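Local coordinates for protein agglutinin (Rhizoctonia solani, PDB 4G9M) that is a carbohydrate-binding agglutinin of the ricin-type beta-trefoil family that assembles as a domain-swapped dimer, at residues L21-G26 with T32-Y37; S73-S78 with I101-H106; D112-N117 with P123-N128. All coordinates share one frame; numbering follows the deposited sequence.

Contacts 1, 2 and 3 follow one another along the chain, each closing before the next opens, in an all-beta chain of the trefoil family. Contacts 1 and 3 are beta hairpins joined in one curled antiparallel sheet, their centres 13 Å apart, with strands 32-37 and 122-128 as direct neighbours. Both have a strand aspartate beside a tyrosine, an arrangement consistent with related sugar sites. Contact 2 differs: a loop at 73-78 leans on the turn after strand 99-103, its centre 12 Å from contact 3 and 18 Å from contact 1. It meets contact 3 through N77 and S78, which bond to the strand 122-128, but does not touch contact 1.

Contact 1: residues L21-G26 with T32-Y37; sequences LDLWRG and TAIQGY
L21, D22 and L23 run antiparallel to I34, Q35 and G36, with D22 and Q35 a hydrogen-bonded pair; next along the chain, W24 N donates to A33 O at 2.9 Å. D22 and Q35 also join through side chains lying side by side: D22 CG stands anti to the backbone N (chi1 -180°), while Q35 CG sits between its N and carbonyl carbon (chi1 70°), the chain extended beyond it. Q35 NE2 donates to D22 OD1 over 3.0 Å, reaching it from above the carboxylate plane while the bond stays close to the amide's own plane. D22 OD2 accepts a bond from Q45 and lies 3.4 Å from Y37 CB. Q35 OE1 lies at the edge of the W24 indole, 3.5 Å from W24 CE3. On the reverse face of the sheet, L21 CD1 presses tightly on I34 CG2 at 3.5 Å, and L23 CD1 meets I34 CG1 at 3.6 Å. A carboxylate held by glutamine beside a tyrosine resembles ricin-type sugar sites, so such a role for D22 and Y37 is plausible. W47 of strand 47-51 packs on L23 and I34, while backbone bonds from I34 to V81 and V124 tie the hairpin to strands 81-84 and 122-128.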
ATOM      1  N   LEU B  21      -7.120  -9.164  14.206  1.00 17.16           N
ATOM      2  CA  LEU B  21      -7.449 -10.268  13.299  1.00 13.14           C
ATOM      3  C   LEU B  21      -7.087 -11.609  13.958  1.00 22.36           C
ATOM      4  O   LEU B  21      -5.951 -11.815  14.423  1.00 20.02           O
ATOM      5  CB  LEU B  21      -6.694 -10.087  11.978  1.00 16.99           C
ATOM      6  CG  LEU B  21      -7.231 -10.877  10.789  1.00 20.57           C
ATOM      7  CD1 LEU B  21      -8.589 -10.333  10.336  1.00 19.35           C
ATOM      8  CD2 LEU B  21      -6.182 -10.807   9.665  1.00 21.67           C
ATOM      9  N   ASP B  22      -8.072 -12.503  14.001  1.00 17.40           N
ATOM     10  CA  ASP B  22      -8.037 -13.697  14.846  1.00 18.83           C
ATOM     11  C   ASP B  22      -8.580 -14.888  14.067  1.00 20.14           C
ATOM     12  O   ASP B  22      -9.668 -14.823  13.517  1.00 17.77           O
ATOM     13  CB  ASP B  22      -8.900 -13.424  16.093  1.00 21.77           C
ATOM     14  CG  ASP B  22      -8.948 -14.593  17.077  1.00 23.61           C
ATOM     15  OD1 ASP B  22      -9.552 -15.638  16.755  1.00 23.66           O
ATOM     16  OD2 ASP B  22      -8.433 -14.446  18.209  1.00 21.31           O
ATOM     17  N   LEU B  23      -7.817 -15.972  14.002  1.00 21.67           N
ATOM     18  CA  LEU B  23      -8.309 -17.201  13.404  1.00 18.11           C
ATOM     19  C   LEU B  23      -8.959 -18.060  14.479  1.00 19.55           C
ATOM     20  O   LEU B  23      -8.326 -18.396  15.471  1.00 20.35           O
ATOM     21  CB  LEU B  23      -7.165 -17.964  12.720  1.00 16.36           C
ATOM     22  CG  LEU B  23      -7.545 -19.288  12.054  1.00 17.21           C
ATOM     23  CD1 LEU B  23      -8.516 -19.077  10.901  1.00 15.08           C
ATOM     24  CD2 LEU B  23      -6.299 -19.985  11.554  1.00 21.59           C
ATOM     25  N   TRP B  24     -10.233 -18.397  14.268  1.00 19.31           N
ATOM     26  CA  TRP B  24     -11.062 -19.142  15.224  1.00 20.81           C
ATOM     27  C   TRP B  24     -10.381 -20.415  15.732  1.00 30.83           C
ATOM     28  O   TRP B  24     -10.091 -21.328  14.955  1.00 27.91           O
ATOM     29  CB  TRP B  24     -12.401 -19.453  14.544  1.00 22.72           C
ATOM     30  CG  TRP B  24     -13.332 -20.403  15.234  1.00 31.00           C
ATOM     31  CD1 TRP B  24     -13.336 -21.764  15.131  1.00 34.07           C
ATOM     32  CD2 TRP B  24     -14.449 -20.061  16.064  1.00 45.19           C
ATOM     33  NE1 TRP B  24     -14.364 -22.291  15.872  1.00 45.80           N
ATOM     34  CE2 TRP B  24     -15.063 -21.268  16.455  1.00 46.05           C
ATOM     35  CE3 TRP B  24     -14.978 -18.855  16.526  1.00 51.88           C
ATOM     36  CZ2 TRP B  24     -16.177 -21.302  17.290  1.00 53.61           C
ATOM     37  CZ3 TRP B  24     -16.086 -18.891  17.353  1.00 59.08           C
ATOM     38  CH2 TRP B  24     -16.673 -20.108  17.727  1.00 57.10           C
ATOM     39  N   ARG B  25     -10.096 -20.438  17.035  1.00 27.07           N
ATOM     40  CA  ARG B  25      -9.429 -21.558  17.711  1.00 32.05           C
ATOM     41  C   ARG B  25      -8.044 -21.917  17.143  1.00 33.66           C
ATOM     42  O   ARG B  25      -7.458 -22.935  17.517  1.00 36.61           O
ATOM     43  CB  ARG B  25     -10.341 -22.794  17.764  1.00 30.51           C
ATOM     44  CG  ARG B  25     -11.592 -22.615  18.623  1.00 33.52           C
ATOM     45  CD  ARG B  25     -12.176 -23.957  19.055  1.00 30.84           C
ATOM     46  NE  ARG B  25     -12.734 -24.729  17.947  1.00 36.79           N
ATOM     47  CZ  ARG B  25     -14.037 -24.867  17.712  1.00 46.72           C
ATOM     48  NH1 ARG B  25     -14.919 -24.282  18.511  1.00 42.12           N
ATOM     49  NH2 ARG B  25     -14.460 -25.590  16.680  1.00 46.32           N
ATOM     50  N   GLY B  26      -7.520 -21.069  16.260  1.00 28.84           N
ATOM     51  CA  GLY B  26      -6.297 -21.360  15.531  1.00 28.46           C
ATOM     52  C   GLY B  26      -6.381 -22.618  14.680  1.00 25.08           C
ATOM     53  O   GLY B  26      -5.360 -23.235  14.357  1.00 27.83           O
ATOM     54  N   THR B  32     -12.193 -22.213   8.311  1.00 19.86           N
ATOM     55  CA  THR B  32     -12.213 -21.723   9.696  1.00 19.45           C
ATOM     56  C   THR B  32     -12.382 -20.199   9.746  1.00 16.10           C
ATOM     57  O   THR B  32     -11.638 -19.473   9.102  1.00 19.45           O
ATOM     58  CB  THR B  32     -10.939 -22.152  10.449  1.00 21.19           C
ATOM     59  OG1 THR B  32     -10.863 -23.585  10.466  1.00 21.50           O
ATOM     60  CG2 THR B  32     -10.945 -21.633  11.892  1.00 20.42           C
ATOM     61  N   ALA B  33     -13.384 -19.728  10.492  1.00 17.45           N
ATOM     62  CA  ALA B  33     -13.701 -18.306  10.575  1.00 20.41           C
ATOM     63  C   ALA B  33     -12.515 -17.445  10.983  1.00 24.19           C
ATOM     64  O   ALA B  33     -11.815 -17.769  11.932  1.00 23.11           O
ATOM     65  CB  ALA B  33     -14.832 -18.093  11.568  1.00 20.41           C
ATOM     66  N   ILE B  34     -12.310 -16.346  10.266  1.00 18.90           N
ATOM     67  CA  ILE B  34     -11.420 -15.284  10.721  1.00 20.40           C
ATOM     68  C   ILE B  34     -12.312 -14.133  11.223  1.00 16.06           C
ATOM     69  O   ILE B  34     -13.365 -13.860  10.653  1.00 19.65           O
ATOM     70  CB  ILE B  34     -10.444 -14.853   9.596  1.00 21.33           C
ATOM     71  CG1 ILE B  34      -9.499 -16.016   9.273  1.00 21.63           C
ATOM     72  CG2 ILE B  34      -9.639 -13.641  10.016  1.00 22.49           C
ATOM     73  CD1 ILE B  34      -8.509 -15.738   8.150  1.00 19.08           C
ATOM     74  N   GLN B  35     -11.903 -13.488  12.311  1.00 17.53           N
ATOM     75  CA  GLN B  35     -12.823 -12.639  13.065  1.00 16.99           C
ATOM     76  C   GLN B  35     -12.048 -11.583  13.832  1.00 19.44           C
ATOM     77  O   GLN B  35     -10.816 -11.605  13.864  1.00 21.66           O
ATOM     78  CB  GLN B  35     -13.611 -13.509  14.059  1.00 17.26           C
ATOM     79  CG  GLN B  35     -12.751 -14.036  15.197  1.00 20.32           C
ATOM     80  CD  GLN B  35     -13.379 -15.204  15.918  1.00 28.58           C
ATOM     81  OE1 GLN B  35     -14.574 -15.482  15.758  1.00 28.32           O
ATOM     82  NE2 GLN B  35     -12.579 -15.901  16.717  1.00 25.80           N
ATOM     83  N   GLY B  36     -12.766 -10.656  14.463  1.00 19.41           N
ATOM     84  CA  GLY B  36     -12.122  -9.706  15.354  1.00 17.61           C
ATOM     85  C   GLY B  36     -12.148 -10.228  16.776  1.00 20.66           C
ATOM     86  O   GLY B  36     -13.125 -10.858  17.182  1.00 20.45           O
ATOM     87  N   TYR B  37     -11.076 -10.002  17.532  1.00 20.45           N
ATOM     88  CA  TYR B  37     -11.016 -10.487  18.909  1.00 15.11           C
ATOM     89  C   TYR B  37     -10.051  -9.625  19.736  1.00 22.81           C
ATOM     90  O   TYR B  37      -9.098  -9.065  19.198  1.00 21.08           O
ATOM     91  CB  TYR B  37     -10.574 -11.957  18.915  1.00 16.89           C
ATOM     92  CG  TYR B  37     -11.011 -12.776  20.130  1.00 20.89           C
ATOM     93  CD1 TYR B  37     -10.354 -12.661  21.343  1.00 19.91           C
ATOM     94  CD2 TYR B  37     -12.074 -13.669  20.045  1.00 23.30           C
ATOM     95  CE1 TYR B  37     -10.737 -13.406  22.447  1.00 23.19           C
ATOM     96  CE2 TYR B  37     -12.473 -14.420  21.151  1.00 24.35           C
ATOM     97  CZ  TYR B  37     -11.796 -14.281  22.347  1.00 24.48           C
ATOM     98  OH  TYR B  37     -12.159 -15.018  23.460  1.00 24.73           O
TER

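Contact 2: residues S73-S78 with I101-H106; sequences SNIQNS and IEAADH
I75 and H106 make a small, mainly apolar loop-to-turn contact in the beta-trefoil, where an isoleucine side chain sits over one face of an imidazole. The segment 73-78 belongs to the loop between strands 68-71 and 81-84, whereas 101-106 carries the end of strand 99-103 into a type I turn from A103 to H106. That turn is closed by H106 N bonding to A103 O, which brings the side chains of A103 and H106 round to meet the same isoleucine. The central interaction is a CH-pi contact: I75 CB stands 4.1 Å from the centroid of the H106 ring, only 11° off its normal. The two branches of the isoleucine then divide the work. On the short branch, I75 CG2 reaches H106 CB at 4.2 Å, at the root of the histidine side chain. The long branch is extended, with CD1 anti to CA (chi2 174°), and this carries CD1 along the ring to the ND1 and CE1 side. From there I75 CD1 also touches A103 CB at 4.3 Å, so it bridges strand end and imidazole. Outside the two segments I75 also rests on V88 of a loop, F109 of strand 109-113 and Y126 of strand 122-128. Apolar contact joins loop and turn, whereas N77 and S78 of the loop bond to strand 122-128: N77 OD1 accepts from N128 N, and the backbone of S78 bonds to that of Y126. The buried ND1 of H106, without a polar partner in the model, would probably make protonation at that nitrogen less favourable; the atom it meets across the contact is a methyl, with H106 ND1 lying 3.7 Å from I75 CD1.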
ATOM      1  N   SER B  73     -16.234 -18.452  -0.216  1.00 18.31           N
ATOM      2  CA  SER B  73     -16.955 -18.609  -1.483  1.00 16.64           C
ATOM      3  C   SER B  73     -16.482 -17.517  -2.424  1.00 17.14           C
ATOM      4  O   SER B  73     -15.617 -16.727  -2.045  1.00 18.13           O
ATOM      5  CB  SER B  73     -18.482 -18.554  -1.276  1.00 21.25           C
ATOM      6  OG  SER B  73     -18.931 -17.296  -0.825  1.00 25.71           O
ATOM      7  N   ASN B  74     -17.028 -17.477  -3.637  1.00 16.49           N
ATOM      8  CA  ASN B  74     -16.665 -16.447  -4.610  1.00 16.14           C
ATOM      9  C   ASN B  74     -16.713 -15.081  -3.950  1.00 22.47           C
ATOM     10  O   ASN B  74     -17.711 -14.732  -3.325  1.00 19.92           O
ATOM     11  CB  ASN B  74     -17.605 -16.463  -5.813  1.00 20.00           C
ATOM     12  CG  ASN B  74     -17.624 -17.792  -6.527  1.00 25.15           C
ATOM     13  OD1 ASN B  74     -18.673 -18.434  -6.645  1.00 28.14           O
ATOM     14  ND2 ASN B  74     -16.469 -18.216  -7.015  1.00 18.00           N
ATOM     15  N   ILE B  75     -15.626 -14.325  -4.060  1.00 18.68           N
ATOM     16  CA  ILE B  75     -15.531 -13.063  -3.338  1.00 20.33           C
ATOM     17  C   ILE B  75     -16.584 -12.064  -3.830  1.00 22.44           C
ATOM     18  O   ILE B  75     -16.641 -11.737  -5.023  1.00 19.46           O
ATOM     19  CB  ILE B  75     -14.100 -12.470  -3.405  1.00 20.58           C
ATOM     20  CG1 ILE B  75     -13.120 -13.381  -2.664  1.00 20.84           C
ATOM     21  CG2 ILE B  75     -14.074 -11.070  -2.828  1.00 25.78           C
ATOM     22  CD1 ILE B  75     -11.640 -12.949  -2.787  1.00 21.05           C
ATOM     23  N   GLN B  76     -17.438 -11.630  -2.898  1.00 22.63           N
ATOM     24  CA  GLN B  76     -18.520 -10.666  -3.128  1.00 23.10           C
ATOM     25  C   GLN B  76     -18.748 -10.023  -1.782  1.00 18.02           C
ATOM     26  O   GLN B  76     -18.154 -10.459  -0.789  1.00 19.79           O
ATOM     27  CB  GLN B  76     -19.827 -11.359  -3.504  1.00 22.65           C
ATOM     28  CG  GLN B  76     -19.819 -12.137  -4.772  1.00 37.99           C
ATOM     29  CD  GLN B  76     -21.190 -12.683  -5.078  1.00 38.77           C
ATOM     30  OE1 GLN B  76     -22.179 -12.305  -4.435  1.00 39.56           O
ATOM     31  NE2 GLN B  76     -21.267 -13.573  -6.060  1.00 42.38           N
ATOM     32  N   ASN B  77     -19.642  -9.037  -1.720  1.00 22.05           N
ATOM     33  CA  ASN B  77     -19.925  -8.393  -0.447  1.00 25.96           C
ATOM     34  C   ASN B  77     -20.431  -9.365   0.618  1.00 23.21           C
ATOM     35  O   ASN B  77     -21.281 -10.215   0.338  1.00 26.58           O
ATOM     36  CB  ASN B  77     -20.912  -7.249  -0.621  1.00 23.92           C
ATOM     37  CG  ASN B  77     -20.253  -5.983  -1.129  1.00 26.03           C
ATOM     38  OD1 ASN B  77     -19.173  -5.615  -0.687  1.00 21.98           O
ATOM     39  ND2 ASN B  77     -20.910  -5.307  -2.055  1.00 32.00           N
ATOM     40  N   SER B  78     -19.859  -9.238   1.814  1.00 22.24           N
ATOM     41  CA  SER B  78     -20.233 -10.018   3.009  1.00 26.27           C
ATOM     42  C   SER B  78     -19.818 -11.499   3.023  1.00 28.58           C
ATOM     43  O   SER B  78     -20.168 -12.233   3.949  1.00 28.77           O
ATOM     44  CB  SER B  78     -21.725  -9.860   3.329  1.00 30.42           C
ATOM     45  OG  SER B  78     -22.078  -8.486   3.393  1.00 33.52           O
ATOM     46  N   ILE B 101      -6.399  -3.767   3.354  1.00 16.51           N
ATOM     47  CA  ILE B 101      -5.953  -5.070   2.868  1.00 16.70           C
ATOM     48  C   ILE B 101      -6.888  -5.510   1.761  1.00 18.48           C
ATOM     49  O   ILE B 101      -7.996  -5.990   2.015  1.00 17.12           O
ATOM     50  CB  ILE B 101      -5.912  -6.115   3.994  1.00 14.42           C
ATOM     51  CG1 ILE B 101      -4.965  -5.637   5.099  1.00 15.99           C
ATOM     52  CG2 ILE B 101      -5.463  -7.461   3.440  1.00 16.49           C
ATOM     53  CD1 ILE B 101      -5.077  -6.472   6.359  1.00 20.76           C
ATOM     54  N   GLU B 102      -6.440  -5.300   0.528  1.00 15.68           N
ATOM     55  CA  GLU B 102      -7.269  -5.435  -0.670  1.00 15.81           C
ATOM     56  C   GLU B 102      -7.103  -6.811  -1.286  1.00 16.45           C
ATOM     57  O   GLU B 102      -5.998  -7.334  -1.329  1.00 20.84           O
ATOM     58  CB  GLU B 102      -6.787  -4.436  -1.731  1.00 23.44           C
ATOM     59  CG  GLU B 102      -7.692  -3.294  -2.073  1.00 34.22           C
ATOM     60  CD  GLU B 102      -7.104  -2.408  -3.161  1.00 31.38           C
ATOM     61  OE1 GLU B 102      -6.226  -2.884  -3.918  1.00 34.11           O
ATOM     62  OE2 GLU B 102      -7.512  -1.239  -3.257  1.00 37.76           O
ATOM     63  N   ALA B 103      -8.182  -7.397  -1.798  1.00 16.92           N
ATOM     64  CA  ALA B 103      -8.026  -8.616  -2.592  1.00 15.56           C
ATOM     65  C   ALA B 103      -7.373  -8.270  -3.928  1.00 20.31           C
ATOM     66  O   ALA B 103      -7.930  -7.489  -4.714  1.00 21.79           O
ATOM     67  CB  ALA B 103      -9.395  -9.279  -2.818  1.00 15.54           C
ATOM     68  N   ALA B 104      -6.209  -8.854  -4.200  1.00 19.78           N
ATOM     69  CA  ALA B 104      -5.396  -8.457  -5.350  1.00 22.88           C
ATOM     70  C   ALA B 104      -6.101  -8.678  -6.684  1.00 20.85           C
ATOM     71  O   ALA B 104      -5.903  -7.921  -7.628  1.00 24.09           O
ATOM     72  CB  ALA B 104      -4.070  -9.183  -5.335  1.00 18.91           C
ATOM     73  N   ASP B 105      -6.930  -9.717  -6.746  1.00 21.30           N
ATOM     74  CA  ASP B 105      -7.637 -10.039  -7.979  1.00 19.92           C
ATOM     75  C   ASP B 105      -9.125  -9.694  -7.924  1.00 25.58           C
ATOM     76  O   ASP B 105      -9.878  -9.998  -8.854  1.00 27.31           O
ATOM     77  CB  ASP B 105      -7.395 -11.495  -8.353  1.00 17.75           C
ATOM     78  CG  ASP B 105      -5.933 -11.757  -8.727  1.00 22.82           C
ATOM     79  OD1 ASP B 105      -5.364 -10.925  -9.478  1.00 27.38           O
ATOM     80  OD2 ASP B 105      -5.359 -12.769  -8.278  1.00 25.21           O
ATOM     81  N   HIS B 106      -9.528  -9.037  -6.840  1.00 23.82           N
ATOM     82  CA  HIS B 106     -10.861  -8.461  -6.708  1.00 23.25           C
ATOM     83  C   HIS B 106     -10.723  -7.132  -5.973  1.00 21.61           C
ATOM     84  O   HIS B 106     -11.151  -7.016  -4.832  1.00 21.64           O
ATOM     85  CB  HIS B 106     -11.756  -9.389  -5.880  1.00 27.67           C
ATOM     86  CG  HIS B 106     -11.846 -10.787  -6.415  1.00 30.87           C
ATOM     87  ND1 HIS B 106     -10.852 -11.725  -6.225  1.00 34.81           N
ATOM     88  CD2 HIS B 106     -12.811 -11.402  -7.137  1.00 30.21           C
ATOM     89  CE1 HIS B 106     -11.204 -12.856  -6.806  1.00 32.78           C
ATOM     90  NE2 HIS B 106     -12.389 -12.690  -7.364  1.00 35.48           N
TER

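Contact 3: residues D112-N117 with P123-N128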
ATOM      1  N   ASP B 112     -12.795  -6.522   6.034  1.00 16.44           N
ATOM      2  CA  ASP B 112     -13.706  -5.612   6.727  1.00 16.58           C
ATOM      3  C   ASP B 112     -14.135  -6.229   8.053  1.00 21.27           C
ATOM      4  O   ASP B 112     -14.659  -7.329   8.083  1.00 18.68           O
ATOM      5  CB  ASP B 112     -14.917  -5.371   5.805  1.00 16.61           C
ATOM      6  CG  ASP B 112     -15.978  -4.484   6.414  1.00 22.57           C
ATOM      7  OD1 ASP B 112     -16.438  -4.740   7.549  1.00 22.43           O
ATOM      8  OD2 ASP B 112     -16.408  -3.538   5.720  1.00 21.62           O
ATOM      9  N   LEU B 113     -13.916  -5.528   9.161  1.00 19.53           N
ATOM     10  CA  LEU B 113     -14.482  -5.984  10.428  1.00 17.53           C
ATOM     11  C   LEU B 113     -15.946  -5.541  10.471  1.00 17.90           C
ATOM     12  O   LEU B 113     -16.250  -4.357  10.635  1.00 20.29           O
ATOM     13  CB  LEU B 113     -13.680  -5.442  11.623  1.00 18.75           C
ATOM     14  CG  LEU B 113     -14.086  -5.961  13.013  1.00 22.59           C
ATOM     15  CD1 LEU B 113     -14.073  -7.490  13.070  1.00 21.10           C
ATOM     16  CD2 LEU B 113     -13.147  -5.406  14.063  1.00 21.08           C
ATOM     17  N   LYS B 114     -16.843  -6.511  10.315  1.00 19.40           N
ATOM     18  CA  LYS B 114     -18.260  -6.264  10.060  1.00 21.17           C
ATOM     19  C   LYS B 114     -18.906  -5.223  10.983  1.00 23.65           C
ATOM     20  O   LYS B 114     -18.942  -5.396  12.202  1.00 19.99           O
ATOM     21  CB  LYS B 114     -19.029  -7.592  10.147  1.00 20.11           C
ATOM     22  CG  LYS B 114     -20.507  -7.531   9.750  1.00 21.69           C
ATOM     23  CD  LYS B 114     -21.139  -8.895   9.978  1.00 28.58           C
ATOM     24  CE  LYS B 114     -22.602  -8.932   9.590  1.00 31.47           C
ATOM     25  NZ  LYS B 114     -23.215 -10.229  10.017  1.00 32.31           N
ATOM     26  N   GLU B 115     -19.381  -4.134  10.380  1.00 19.48           N
ATOM     27  CA  GLU B 115     -20.201  -3.137  11.076  1.00 19.00           C
ATOM     28  C   GLU B 115     -19.435  -2.476  12.232  1.00 20.07           C
ATOM     29  O   GLU B 115     -20.034  -2.008  13.202  1.00 23.88           O
ATOM     30  CB  GLU B 115     -21.527  -3.759  11.547  1.00 22.71           C
ATOM     31  CG  GLU B 115     -22.485  -4.113  10.389  1.00 21.16           C
ATOM     32  CD  GLU B 115     -23.638  -5.012  10.800  1.00 31.33           C
ATOM     33  OE1 GLU B 115     -23.593  -5.604  11.903  1.00 37.30           O
ATOM     34  OE2 GLU B 115     -24.588  -5.144   9.998  1.00 29.88           O
ATOM     35  N   SER B 116     -18.112  -2.467  12.124  1.00 22.29           N
ATOM     36  CA  SER B 116     -17.237  -1.837  13.120  1.00 22.34           C
ATOM     37  C   SER B 116     -17.508  -2.306  14.555  1.00 22.09           C
ATOM     38  O   SER B 116     -17.301  -1.556  15.512  1.00 24.60           O
ATOM     39  CB  SER B 116     -17.368  -0.314  13.056  1.00 29.21           C
ATOM     40  OG  SER B 116     -17.272   0.158  11.730  1.00 29.80           O
ATOM     41  N   ASN B 117     -17.957  -3.547  14.702  1.00 22.17           N
ATOM     42  CA  ASN B 117     -18.318  -4.090  16.010  1.00 24.12           C
ATOM     43  C   ASN B 117     -17.091  -4.561  16.798  1.00 20.81           C
ATOM     44  O   ASN B 117     -16.343  -5.434  16.343  1.00 20.65           O
ATOM     45  CB  ASN B 117     -19.317  -5.233  15.813  1.00 22.40           C
ATOM     46  CG  ASN B 117     -20.029  -5.628  17.090  1.00 26.12           C
ATOM     47  OD1 ASN B 117     -19.529  -5.420  18.203  1.00 24.99           O
ATOM     48  ND2 ASN B 117     -21.210  -6.227  16.932  1.00 30.97           N
ATOM     49  N   PRO B 123     -17.471 -11.077  12.792  1.00 20.72           N
ATOM     50  CA  PRO B 123     -16.920 -11.611  11.546  1.00 17.95           C
ATOM     51  C   PRO B 123     -16.078 -10.598  10.784  1.00 14.78           C
ATOM     52  O   PRO B 123     -16.355  -9.399  10.843  1.00 19.54           O
ATOM     53  CB  PRO B 123     -18.174 -11.971  10.735  1.00 21.82           C
ATOM     54  CG  PRO B 123     -19.244 -12.150  11.768  1.00 20.10           C
ATOM     55  CD  PRO B 123     -18.943 -11.136  12.818  1.00 20.95           C
ATOM     56  N   VAL B 124     -15.039 -11.093  10.120  1.00 17.01           N
ATOM     57  CA  VAL B 124     -14.306 -10.316   9.132  1.00 15.77           C
ATOM     58  C   VAL B 124     -14.805 -10.808   7.788  1.00 18.80           C
ATOM     59  O   VAL B 124     -14.928 -12.017   7.572  1.00 17.91           O
ATOM     60  CB  VAL B 124     -12.803 -10.526   9.280  1.00 16.96           C
ATOM     61  CG1 VAL B 124     -12.062  -9.862   8.132  1.00 19.46           C
ATOM     62  CG2 VAL B 124     -12.356  -9.969  10.606  1.00 19.76           C
ATOM     63  N   ILE B 125     -15.124  -9.871   6.901  1.00 15.99           N
ATOM     64  CA  ILE B 125     -15.788 -10.222   5.649  1.00 16.69           C
ATOM     65  C   ILE B 125     -15.096  -9.482   4.509  1.00 16.34           C
ATOM     66  O   ILE B 125     -14.391  -8.504   4.747  1.00 18.23           O
ATOM     67  CB  ILE B 125     -17.278  -9.806   5.669  1.00 21.85           C
ATOM     68  CG1 ILE B 125     -17.429  -8.323   6.045  1.00 21.17           C
ATOM     69  CG2 ILE B 125     -18.080 -10.677   6.648  1.00 19.87           C
ATOM     70  CD1 ILE B 125     -18.860  -7.769   5.867  1.00 16.81           C
ATOM     71  N   TYR B 126     -15.280  -9.955   3.277  1.00 15.92           N
ATOM     72  CA  TYR B 126     -14.901  -9.146   2.108  1.00 13.90           C
ATOM     73  C   TYR B 126     -15.989  -8.120   1.917  1.00 15.37           C
ATOM     74  O   TYR B 126     -17.176  -8.442   2.055  1.00 18.81           O
ATOM     75  CB  TYR B 126     -14.735 -10.009   0.838  1.00 17.81           C
ATOM     76  CG  TYR B 126     -13.525 -10.898   0.966  1.00 13.55           C
ATOM     77  CD1 TYR B 126     -12.257 -10.404   0.735  1.00 15.65           C
ATOM     78  CD2 TYR B 126     -13.648 -12.210   1.394  1.00 16.59           C
ATOM     79  CE1 TYR B 126     -11.126 -11.209   0.914  1.00 19.07           C
ATOM     80  CE2 TYR B 126     -12.513 -13.022   1.571  1.00 15.85           C
ATOM     81  CZ  TYR B 126     -11.275 -12.515   1.333  1.00 17.50           C
ATOM     82  OH  TYR B 126     -10.150 -13.313   1.526  1.00 20.61           O
ATOM     83  N   TYR B 127     -15.619  -6.880   1.616  1.00 17.95           N
ATOM     84  CA  TYR B 127     -16.649  -5.845   1.458  1.00 16.86           C
ATOM     85  C   TYR B 127     -16.101  -4.715   0.615  1.00 15.56           C
ATOM     86  O   TYR B 127     -14.907  -4.436   0.645  1.00 18.45           O
ATOM     87  CB  TYR B 127     -17.054  -5.299   2.822  1.00 18.34           C
ATOM     88  CG  TYR B 127     -18.461  -4.733   2.989  1.00 15.96           C
ATOM     89  CD1 TYR B 127     -19.605  -5.527   2.814  1.00 16.88           C
ATOM     90  CD2 TYR B 127     -18.644  -3.427   3.429  1.00 20.64           C
ATOM     91  CE1 TYR B 127     -20.882  -5.015   3.032  1.00 16.24           C
ATOM     92  CE2 TYR B 127     -19.923  -2.909   3.654  1.00 17.49           C
ATOM     93  CZ  TYR B 127     -21.035  -3.701   3.446  1.00 14.07           C
ATOM     94  OH  TYR B 127     -22.286  -3.186   3.695  1.00 18.60           O
ATOM     95  N   ASN B 128     -16.980  -4.053  -0.121  1.00 18.01           N
ATOM     96  CA  ASN B 128     -16.576  -2.930  -0.968  1.00 16.33           C
ATOM     97  C   ASN B 128     -15.768  -1.918  -0.176  1.00 18.02           C
ATOM     98  O   ASN B 128     -16.156  -1.540   0.929  1.00 19.34           O
ATOM     99  CB  ASN B 128     -17.825  -2.256  -1.555  1.00 18.57           C
ATOM    100  CG  ASN B 128     -17.485  -1.238  -2.620  1.00 21.97           C
ATOM    101  OD1 ASN B 128     -17.183  -1.597  -3.755  1.00 25.13           O
ATOM    102  ND2 ASN B 128     -17.541   0.039  -2.264  1.00 22.57           N
TER
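D112 and I125 form the tight part of this antiparallel hairpin, a hydrogen-bonded pair whose neighbours L113 and V124 pair without such bonds. I125 N donates to D112 O at 2.8 Å, and the same oxygen, D112 O, is approached by V124 CA at 3.2 Å in a CA-H...O contact. D112 N donates back to I125 O at 2.9 Å. Around this pair the side chains fit closely. The D112 side chain projects with CG anti to its own amide nitrogen (chi1 178°) and runs beside Y127, D112 OD2 coming 3.2 Å from Y127 CD2; carboxylate and phenol planes stand 76° apart. I125 CG1 lies alongside D112 CB, at 3.9 Å. On the other face of the sheet the L113 and V124 side chains cross at about a right angle, CD1 of L113 meeting CG2 of V124. Toward the turn the hold weakens. K114 N keeps a bond to P123 O, 3.0 Å long, but beyond it the fully extended lysine merely brushes the proline, K114 CD to P123 CG at 4.2 Å. Both residues are partly exposed and make up the loose side. Strand 122-128 is also tied by backbone bonds from V124 to I34 and V81. The carboxylate differs in its surroundings from its counterpart in contact 1: at the position paired with the aspartate, contact 1 has the amide of Q35 and this hairpin the aliphatic chain of I125. Here Q135 NE2 bonds D112 OD2 and probably contributes to the carboxylate's orientation. An acidic group bonded by a glutamine and set against a tyrosine is consistent with a ricin-type carbohydrate site, here with an apolar flank from I125.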